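Local atomic coordinates of cell division control protein Cdc48 (Mycobacterium smegmatis, PDB entry 5E7P), a protein that probably binds and hydrolyses ATP as a Cdc48-type member of the AAA ATPase family, and carries ADP in two nucleotide pockets. Residues H507-T510 with F511-G515; V217-Q220 with R221-Q224; N597-S600 with G601-D604. All coordinates share one frame; numbering follows the deposited sequence.

In the fold
All three interactions are local turns or helix ends at the surface of the chain, and they follow one another in sequence as 2, 1 and 3 without touching. Interaction 2 leaves the edge strand 216-218 of the first nucleotide-binding sheet, and the side chain of its Ser218 lies about 12 Å from that of Ala277, a residue of the first ADP site. Interaction 1 forms the short helix 508-513, and interaction 3 starts helix 602-617 within the second AAA region; both lie away from the ADP sites. Centre to centre, interactions 1 and 3 are about 41 Å apart, interactions 1 and 2 about 42 Å, and interactions 2 and 3 about 50 Å.

Interaction 1 of 3, residues H507-T510 with F511-G515; sequences HPDT and FSRLG
The backbone oxygen of Asp509 is gripped by two donors from the next helical turn: Ser512 OG at 2.8 Å and Arg513 N at 2.9 Å. The amide of Arg513 approaches at a C=O...donor angle of 159°, whereas the hydroxyl of Ser512 reaches the same oxygen at a more bent 114°. Ser512 can do this because its OG stands between its own backbone N and carbonyl carbon (chi1 67°), folded back against the preceding turn. Ser512 N in turn bonds to Pro508 O at 3.2 Å.

The side chains of Asp509 and Arg513, four residues apart, form a salt bridge. Asp509 OD2 takes Arg513 NH1 at 3.2 Å on its syn side, the carboxylate and guanidinium planes being tilted against each other. The arginine chain bends at chi3 to bring NH1 there, and its CD also lies near OD2. One residue further along, Thr510 and Leu514 run side by side, with Thr510 CG2 meeting Leu514 CD1 at 3.7 Å. Phe511, midway along the helix, has CD1 near His507 O at the helix start, and its side chain touches Trp503 and Pro504 of helix 491-506. Gly515, with positive phi, closes the helix in a Schellman motif, its N bonded to Ser512 O at 3.2 Å.

The contact is for the most part exposed and polar, with Phe511 packing on the protein, and the ion pair, being exposed to solvent, probably contributes only modestly to the stability of helix 508-513.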
ATOM      1  N   HIS A 507     -13.279 -15.532 -13.840  1.00 50.94           N
ATOM      2  CA  HIS A 507     -14.222 -16.084 -14.812  1.00 51.96           C
ATOM      3  C   HIS A 507     -15.472 -16.635 -14.126  1.00 51.16           C
ATOM      4  O   HIS A 507     -15.670 -17.848 -14.073  1.00 51.68           O
ATOM      5  CB  HIS A 507     -13.558 -17.192 -15.635  1.00 53.98           C
ATOM      6  CG  HIS A 507     -12.159 -16.875 -16.060  1.00 55.59           C
ATOM      7  ND1 HIS A 507     -11.851 -15.802 -16.871  1.00 57.45           N
ATOM      8  CD2 HIS A 507     -10.984 -17.488 -15.785  1.00 55.79           C
ATOM      9  CE1 HIS A 507     -10.546 -15.769 -17.076  1.00 58.36           C
ATOM     10  NE2 HIS A 507      -9.998 -16.781 -16.428  1.00 57.69           N
ATOM     11  N   PRO A 508     -16.327 -15.742 -13.610  1.00 50.59           N
ATOM     12  CA  PRO A 508     -17.488 -16.160 -12.820  1.00 50.33           C
ATOM     13  C   PRO A 508     -18.537 -16.898 -13.647  1.00 50.97           C
ATOM     14  O   PRO A 508     -19.037 -17.933 -13.203  1.00 50.87           O
ATOM     15  CB  PRO A 508     -18.070 -14.832 -12.321  1.00 50.88           C
ATOM     16  CG  PRO A 508     -16.997 -13.812 -12.541  1.00 51.42           C
ATOM     17  CD  PRO A 508     -16.263 -14.280 -13.749  1.00 51.94           C
ATOM     18  N   ASP A 509     -18.862 -16.375 -14.826  1.00 50.95           N
ATOM     19  CA  ASP A 509     -19.950 -16.930 -15.629  1.00 51.40           C
ATOM     20  C   ASP A 509     -19.618 -18.283 -16.242  1.00 48.32           C
ATOM     21  O   ASP A 509     -20.465 -19.176 -16.277  1.00 45.42           O
ATOM     22  CB  ASP A 509     -20.381 -15.962 -16.733  1.00 53.50           C
ATOM     23  CG  ASP A 509     -21.529 -16.508 -17.567  1.00 55.06           C
ATOM     24  OD1 ASP A 509     -22.691 -16.431 -17.109  1.00 54.93           O
ATOM     25  OD2 ASP A 509     -21.273 -17.017 -18.679  1.00 56.49           O
ATOM     26  N   THR A 510     -18.392 -18.432 -16.730  1.00 49.77           N
ATOM     27  CA  THR A 510     -17.976 -19.690 -17.340  1.00 52.61           C
ATOM     28  C   THR A 510     -18.010 -20.833 -16.329  1.00 50.36           C
ATOM     29  O   THR A 510     -18.456 -21.934 -16.644  1.00 51.47           O
ATOM     30  CB  THR A 510     -16.583 -19.580 -17.985  1.00 54.31           C
ATOM     31  OG1 THR A 510     -16.661 -18.714 -19.125  1.00 56.87           O
ATOM     32  CG2 THR A 510     -16.088 -20.946 -18.439  1.00 53.38           C
ATOM     33  N   PHE A 511     -17.561 -20.559 -15.109  1.00 46.80           N
ATOM     34  CA  PHE A 511     -17.593 -21.561 -14.051  1.00 45.19           C
ATOM     35  C   PHE A 511     -19.022 -21.969 -13.692  1.00 42.82           C
ATOM     36  O   PHE A 511     -19.295 -23.145 -13.460  1.00 42.77           O
ATOM     37  CB  PHE A 511     -16.847 -21.063 -12.810  1.00 44.94           C
ATOM     38  CG  PHE A 511     -15.376 -21.367 -12.826  1.00 43.91           C
ATOM     39  CD1 PHE A 511     -14.555 -20.851 -13.816  1.00 43.67           C
ATOM     40  CD2 PHE A 511     -14.812 -22.167 -11.846  1.00 43.80           C
ATOM     41  CE1 PHE A 511     -13.200 -21.130 -13.831  1.00 44.08           C
ATOM     42  CE2 PHE A 511     -13.459 -22.449 -11.852  1.00 43.04           C
ATOM     43  CZ  PHE A 511     -12.651 -21.930 -12.844  1.00 43.41           C
ATOM     44  N   SER A 512     -19.931 -21.000 -13.658  1.00 41.77           N
ATOM     45  CA  SER A 512     -21.316 -21.285 -13.300  1.00 46.05           C
ATOM     46  C   SER A 512     -22.048 -22.061 -14.394  1.00 48.53           C
ATOM     47  O   SER A 512     -22.805 -22.989 -14.104  1.00 49.70           O
ATOM     48  CB  SER A 512     -22.071 -19.995 -12.971  1.00 48.51           C
ATOM     49  OG  SER A 512     -22.213 -19.181 -14.119  1.00 52.01           O
ATOM     50  N   ARG A 513     -21.817 -21.686 -15.648  1.00 48.06           N
ATOM     51  CA  ARG A 513     -22.498 -22.333 -16.766  1.00 49.24           C
ATOM     52  C   ARG A 513     -21.899 -23.703 -17.080  1.00 50.69           C
ATOM     53  O   ARG A 513     -22.511 -24.506 -17.783  1.00 54.17           O
ATOM     54  CB  ARG A 513     -22.491 -21.439 -18.011  1.00 48.74           C
ATOM     55  CG  ARG A 513     -21.143 -21.330 -18.709  1.00 48.05           C
ATOM     56  CD  ARG A 513     -21.147 -20.239 -19.772  1.00 49.06           C
ATOM     57  NE  ARG A 513     -22.172 -20.452 -20.792  1.00 52.08           N
ATOM     58  CZ  ARG A 513     -23.320 -19.784 -20.847  1.00 52.12           C
ATOM     59  NH1 ARG A 513     -23.589 -18.855 -19.939  1.00 51.68           N
ATOM     60  NH2 ARG A 513     -24.197 -20.043 -21.810  1.00 50.97           N
ATOM     61  N   LEU A 514     -20.705 -23.966 -16.555  1.00 47.69           N
ATOM     62  CA  LEU A 514     -20.076 -25.276 -16.711  1.00 46.09           C
ATOM     63  C   LEU A 514     -20.450 -26.205 -15.558  1.00 45.05           C
ATOM     64  O   LEU A 514     -20.060 -27.375 -15.537  1.00 42.83           O
ATOM     65  CB  LEU A 514     -18.552 -25.150 -16.808  1.00 42.98           C
ATOM     66  CG  LEU A 514     -17.983 -24.647 -18.135  1.00 42.74           C
ATOM     67  CD1 LEU A 514     -16.468 -24.645 -18.101  1.00 42.46           C
ATOM     68  CD2 LEU A 514     -18.495 -25.485 -19.295  1.00 44.79           C
ATOM     69  N   GLY A 515     -21.203 -25.673 -14.602  1.00 46.14           N
ATOM     70  CA  GLY A 515     -21.629 -26.441 -13.447  1.00 46.09           C
ATOM     71  C   GLY A 515     -20.508 -26.701 -12.459  1.00 43.82           C
ATOM     72  O   GLY A 515     -20.590 -27.614 -11.639  1.00 44.72           O
TER

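Interaction 2 of 3, residues V217-Q220 with R221-Q224; sequences VSPQ and RSEQ
Ser222 folds its side chain back over Pro219, OG lying 3.2 Å from CD of the proline ring and also near its CB. The same oxygen is modelled only 2.4 Å from Pro219 O; the hydroxyl would donate there, but so short a separation leaves this contact doubtful. With OG beside its own backbone N (chi1 -62°), the hydroxyl and the amide of Ser222 both face that carbonyl. The backbone hydrogen bond from Ser222 N to Pro219 O is weak, at 3.4 Å with an N-H...O angle of 124°.

This bond and the backbone conformation define a type II beta turn from Pro219 to Ser222, with Gln220 and Arg221 at its two corners. Arg221 adopts the positive phi of the third position. Its side chain bends twice, which carries the guanidinium back alongside the peptide that joins the corner residues. Gln220, by contrast, extends its amide away from the turn.

The turn takes the chain off strand 216-218, an outermost strand of its sheet, whose Ser218 is hydrogen-bonded through the backbone to Val289 of the antiparallel strand 289-293. Val217 and Gln220 touch Arg288 just before that neighbour, and the chain then runs on as a loop toward helix 228-232.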
ATOM      1  N   VAL A 217     -17.879  23.137   1.495  1.00 53.74           N
ATOM      2  CA  VAL A 217     -19.180  22.717   0.999  1.00 52.01           C
ATOM      3  C   VAL A 217     -19.208  22.730  -0.522  1.00 53.84           C
ATOM      4  O   VAL A 217     -18.914  23.746  -1.149  1.00 56.92           O
ATOM      5  CB  VAL A 217     -20.309  23.622   1.530  1.00 52.29           C
ATOM      6  CG1 VAL A 217     -21.650  23.161   0.992  1.00 51.75           C
ATOM      7  CG2 VAL A 217     -20.319  23.624   3.049  1.00 51.95           C
ATOM      8  N   SER A 218     -19.548  21.589  -1.112  1.00 53.23           N
ATOM      9  CA  SER A 218     -19.766  21.514  -2.549  1.00 55.96           C
ATOM     10  C   SER A 218     -21.259  21.356  -2.813  1.00 57.09           C
ATOM     11  O   SER A 218     -21.846  20.332  -2.464  1.00 55.13           O
ATOM     12  CB  SER A 218     -18.994  20.344  -3.157  1.00 56.12           C
ATOM     13  OG  SER A 218     -19.441  19.112  -2.621  1.00 56.32           O
ATOM     14  N   PRO A 219     -21.880  22.379  -3.419  1.00 60.17           N
ATOM     15  CA  PRO A 219     -23.326  22.398  -3.678  1.00 62.27           C
ATOM     16  C   PRO A 219     -23.778  21.252  -4.578  1.00 61.53           C
ATOM     17  O   PRO A 219     -22.949  20.603  -5.214  1.00 58.36           O
ATOM     18  CB  PRO A 219     -23.536  23.740  -4.391  1.00 64.97           C
ATOM     19  CG  PRO A 219     -22.377  24.580  -3.976  1.00 65.41           C
ATOM     20  CD  PRO A 219     -21.228  23.625  -3.857  1.00 62.41           C
ATOM     21  N   GLN A 220     -25.085  21.012  -4.621  1.00 66.24           N
ATOM     22  CA  GLN A 220     -25.653  19.975  -5.476  1.00 68.71           C
ATOM     23  C   GLN A 220     -25.296  20.207  -6.939  1.00 72.82           C
ATOM     24  O   GLN A 220     -25.281  21.347  -7.408  1.00 74.47           O
ATOM     25  CB  GLN A 220     -27.174  19.933  -5.324  1.00 70.01           C
ATOM     26  CG  GLN A 220     -27.659  19.510  -3.948  1.00 70.09           C
ATOM     27  CD  GLN A 220     -29.169  19.578  -3.818  1.00 71.46           C
ATOM     28  OE1 GLN A 220     -29.796  20.553  -4.236  1.00 73.86           O
ATOM     29  NE2 GLN A 220     -29.762  18.535  -3.249  1.00 69.16           N
ATOM     30  N   ARG A 221     -25.001  19.117  -7.645  1.00 75.38           N
ATOM     31  CA  ARG A 221     -24.730  19.151  -9.081  1.00 80.44           C
ATOM     32  C   ARG A 221     -23.555  20.060  -9.441  1.00 82.84           C
ATOM     33  O   ARG A 221     -23.556  20.705 -10.490  1.00 84.99           O
ATOM     34  CB  ARG A 221     -25.986  19.572  -9.854  1.00 85.08           C
ATOM     35  CG  ARG A 221     -27.198  18.681  -9.610  1.00 86.19           C
ATOM     36  CD  ARG A 221     -28.459  19.494  -9.333  1.00 89.75           C
ATOM     37  NE  ARG A 221     -28.790  20.405 -10.426  1.00 93.97           N
ATOM     38  CZ  ARG A 221     -28.560  21.715 -10.407  1.00 97.53           C
ATOM     39  NH1 ARG A 221     -27.998  22.279  -9.346  1.00 97.60           N
ATOM     40  NH2 ARG A 221     -28.895  22.464 -11.450  1.00100.30           N
ATOM     41  N   SER A 222     -22.554  20.107  -8.569  1.00 83.30           N
ATOM     42  CA  SER A 222     -21.383  20.944  -8.801  1.00 86.88           C
ATOM     43  C   SER A 222     -20.415  20.304  -9.793  1.00 88.54           C
ATOM     44  O   SER A 222     -20.452  19.093 -10.025  1.00 86.94           O
ATOM     45  CB  SER A 222     -20.666  21.241  -7.483  1.00 86.76           C
ATOM     46  OG  SER A 222     -21.506  21.961  -6.599  1.00 88.41           O
ATOM     47  N   GLU A 223     -19.550  21.129 -10.375  1.00 91.36           N
ATOM     48  CA  GLU A 223     -18.562  20.666 -11.344  1.00 92.14           C
ATOM     49  C   GLU A 223     -17.574  19.700 -10.701  1.00 88.87           C
ATOM     50  O   GLU A 223     -16.946  20.017  -9.690  1.00 88.11           O
ATOM     51  CB  GLU A 223     -17.814  21.854 -11.953  1.00 96.28           C
ATOM     52  CG  GLU A 223     -18.680  22.800 -12.782  1.00100.61           C
ATOM     53  CD  GLU A 223     -19.500  23.766 -11.937  1.00102.94           C
ATOM     54  OE1 GLU A 223     -19.586  23.572 -10.705  1.00101.22           O
ATOM     55  OE2 GLU A 223     -20.057  24.725 -12.510  1.00106.48           O
ATOM     56  N   GLN A 224     -17.438  18.520 -11.295  1.00 86.78           N
ATOM     57  CA  GLN A 224     -16.567  17.489 -10.749  1.00 83.95           C
ATOM     58  C   GLN A 224     -15.415  17.197 -11.704  1.00 80.04           C
ATOM     59  O   GLN A 224     -15.622  17.092 -12.913  1.00 81.14           O
ATOM     60  CB  GLN A 224     -17.364  16.209 -10.481  1.00 85.39           C
ATOM     61  CG  GLN A 224     -16.795  15.342  -9.372  1.00 85.43           C
ATOM     62  CD  GLN A 224     -16.852  16.026  -8.021  1.00 87.32           C
ATOM     63  OE1 GLN A 224     -15.831  16.189  -7.350  1.00 88.82           O
ATOM     64  NE2 GLN A 224     -18.051  16.430  -7.613  1.00 87.09           N
TER

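Interaction 3 of 3, residues N597-S600 with G601-D604; sequences NFDS and GVTD
The chain reverses through a type I' beta turn from Asp599 to Val602, Ser600 and Gly601 both having positive phi, and passes straight into helix 602-617 with Gly601 at the N-cap position. The backbone bond that closes the turn, Val602 N to Asp599 O, is weak at 3.3 Å, and much of the tie comes instead from the Asp599 side chain.

Its carboxylate lies across the first turn of the helix and uses both oxygens on Thr603. OD1 accepts a hydrogen bond from the backbone N of Thr603 at 3.0 Å, almost straight (170°), while OD2 accepts one from Thr603 OG1 at 2.8 Å. Each oxygen is approached on its syn side with the donor somewhat out of the carboxylate plane. Because both oxygens are bonded, the group has little freedom to rotate. Asp599 CG stands between its backbone N and carbonyl carbon (chi1 45°), which swings the acid toward the helix start. An acidic group beside the backbone N-H groups of a helix start would probably be stabilised in its charged form.

The Val602 side chain crosses that of Asp599 at about a right angle, its CB 3.5 Å from Asp599 CG. Thr603 is buried, and Pro592, earlier in the same loop as Asn597, touches both residues. On the turn itself, a water accepts a hydrogen bond from the backbone N of Gly601 at 3.2 Å and a weak one from that of Asp599.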
ATOM      1  N   ASN A 597      -7.776 -22.017  24.738  1.00 68.05           N
ATOM      2  CA  ASN A 597      -8.027 -20.701  25.314  1.00 66.76           C
ATOM      3  C   ASN A 597      -9.151 -20.696  26.345  1.00 67.08           C
ATOM      4  O   ASN A 597     -10.102 -21.472  26.251  1.00 66.32           O
ATOM      5  CB  ASN A 597      -8.337 -19.680  24.217  1.00 65.43           C
ATOM      6  CG  ASN A 597      -7.123 -19.329  23.385  1.00 65.32           C
ATOM      7  OD1 ASN A 597      -5.990 -19.404  23.856  1.00 68.30           O
ATOM      8  ND2 ASN A 597      -7.355 -18.934  22.141  1.00 63.03           N
ATOM      9  N   PHE A 598      -9.024 -19.811  27.329  1.00 67.54           N
ATOM     10  CA  PHE A 598     -10.079 -19.573  28.305  1.00 67.73           C
ATOM     11  C   PHE A 598     -10.194 -18.077  28.578  1.00 67.47           C
ATOM     12  O   PHE A 598      -9.460 -17.529  29.396  1.00 69.95           O
ATOM     13  CB  PHE A 598      -9.800 -20.328  29.604  1.00 69.24           C
ATOM     14  CG  PHE A 598      -9.712 -21.816  29.432  1.00 67.83           C
ATOM     15  CD1 PHE A 598     -10.856 -22.598  29.450  1.00 67.72           C
ATOM     16  CD2 PHE A 598      -8.485 -22.433  29.254  1.00 65.85           C
ATOM     17  CE1 PHE A 598     -10.777 -23.970  29.292  1.00 67.13           C
ATOM     18  CE2 PHE A 598      -8.398 -23.803  29.099  1.00 64.87           C
ATOM     19  CZ  PHE A 598      -9.546 -24.573  29.117  1.00 65.94           C
ATOM     20  N   ASP A 599     -11.116 -17.422  27.882  1.00 64.69           N
ATOM     21  CA  ASP A 599     -11.289 -15.981  28.015  1.00 63.68           C
ATOM     22  C   ASP A 599     -12.756 -15.599  28.183  1.00 63.61           C
ATOM     23  O   ASP A 599     -13.233 -14.664  27.544  1.00 63.08           O
ATOM     24  CB  ASP A 599     -10.691 -15.261  26.804  1.00 61.05           C
ATOM     25  CG  ASP A 599     -11.069 -15.916  25.486  1.00 59.83           C
ATOM     26  OD1 ASP A 599     -12.000 -16.750  25.475  1.00 59.75           O
ATOM     27  OD2 ASP A 599     -10.435 -15.593  24.458  1.00 59.32           O
ATOM     28  N   SER A 600     -13.457 -16.327  29.049  1.00 65.31           N
ATOM     29  CA  SER A 600     -14.882 -16.106  29.301  1.00 67.46           C
ATOM     30  C   SER A 600     -15.731 -16.251  28.038  1.00 65.74           C
ATOM     31  O   SER A 600     -16.704 -15.520  27.842  1.00 65.64           O
ATOM     32  CB  SER A 600     -15.124 -14.746  29.964  1.00 69.80           C
ATOM     33  OG  SER A 600     -14.462 -14.661  31.214  1.00 73.02           O
ATOM     34  N   GLY A 601     -15.351 -17.197  27.184  1.00 63.49           N
ATOM     35  CA  GLY A 601     -16.129 -17.524  26.004  1.00 60.63           C
ATOM     36  C   GLY A 601     -15.916 -16.594  24.824  1.00 58.26           C
ATOM     37  O   GLY A 601     -16.674 -16.642  23.854  1.00 56.02           O
ATOM     38  N   VAL A 602     -14.891 -15.750  24.899  1.00 57.14           N
ATOM     39  CA  VAL A 602     -14.584 -14.835  23.801  1.00 54.42           C
ATOM     40  C   VAL A 602     -14.147 -15.600  22.550  1.00 51.61           C
ATOM     41  O   VAL A 602     -14.630 -15.330  21.448  1.00 49.15           O
ATOM     42  CB  VAL A 602     -13.513 -13.792  24.200  1.00 53.81           C
ATOM     43  CG1 VAL A 602     -12.928 -13.116  22.965  1.00 51.34           C
ATOM     44  CG2 VAL A 602     -14.107 -12.761  25.149  1.00 54.95           C
ATOM     45  N   THR A 603     -13.250 -16.564  22.732  1.00 51.68           N
ATOM     46  CA  THR A 603     -12.777 -17.398  21.630  1.00 50.09           C
ATOM     47  C   THR A 603     -13.913 -18.215  21.015  1.00 49.24           C
ATOM     48  O   THR A 603     -14.016 -18.326  19.789  1.00 47.23           O
ATOM     49  CB  THR A 603     -11.639 -18.340  22.086  1.00 50.18           C
ATOM     50  OG1 THR A 603     -10.491 -17.562  22.443  1.00 52.05           O
ATOM     51  CG2 THR A 603     -11.257 -19.305  20.977  1.00 46.46           C
ATOM     52  N   ASP A 604     -14.765 -18.774  21.872  1.00 49.95           N
ATOM     53  CA  ASP A 604     -15.903 -19.574  21.427  1.00 51.02           C
ATOM     54  C   ASP A 604     -16.786 -18.801  20.455  1.00 49.30           C
ATOM     55  O   ASP A 604     -17.088 -19.282  19.361  1.00 46.91           O
ATOM     56  CB  ASP A 604     -16.743 -20.040  22.618  1.00 56.35           C
ATOM     57  CG  ASP A 604     -16.031 -21.074  23.469  1.00 61.92           C
ATOM     58  OD1 ASP A 604     -15.152 -21.784  22.931  1.00 62.79           O
ATOM     59  OD2 ASP A 604     -16.355 -21.178  24.672  1.00 65.16           O
TER
HETATM   60  O   HOH W   1     -13.216 -19.727  24.725  1.00 35.88           O
HETATM   61  O   HOH W   2     -13.560 -19.801  27.207  1.00 38.96           O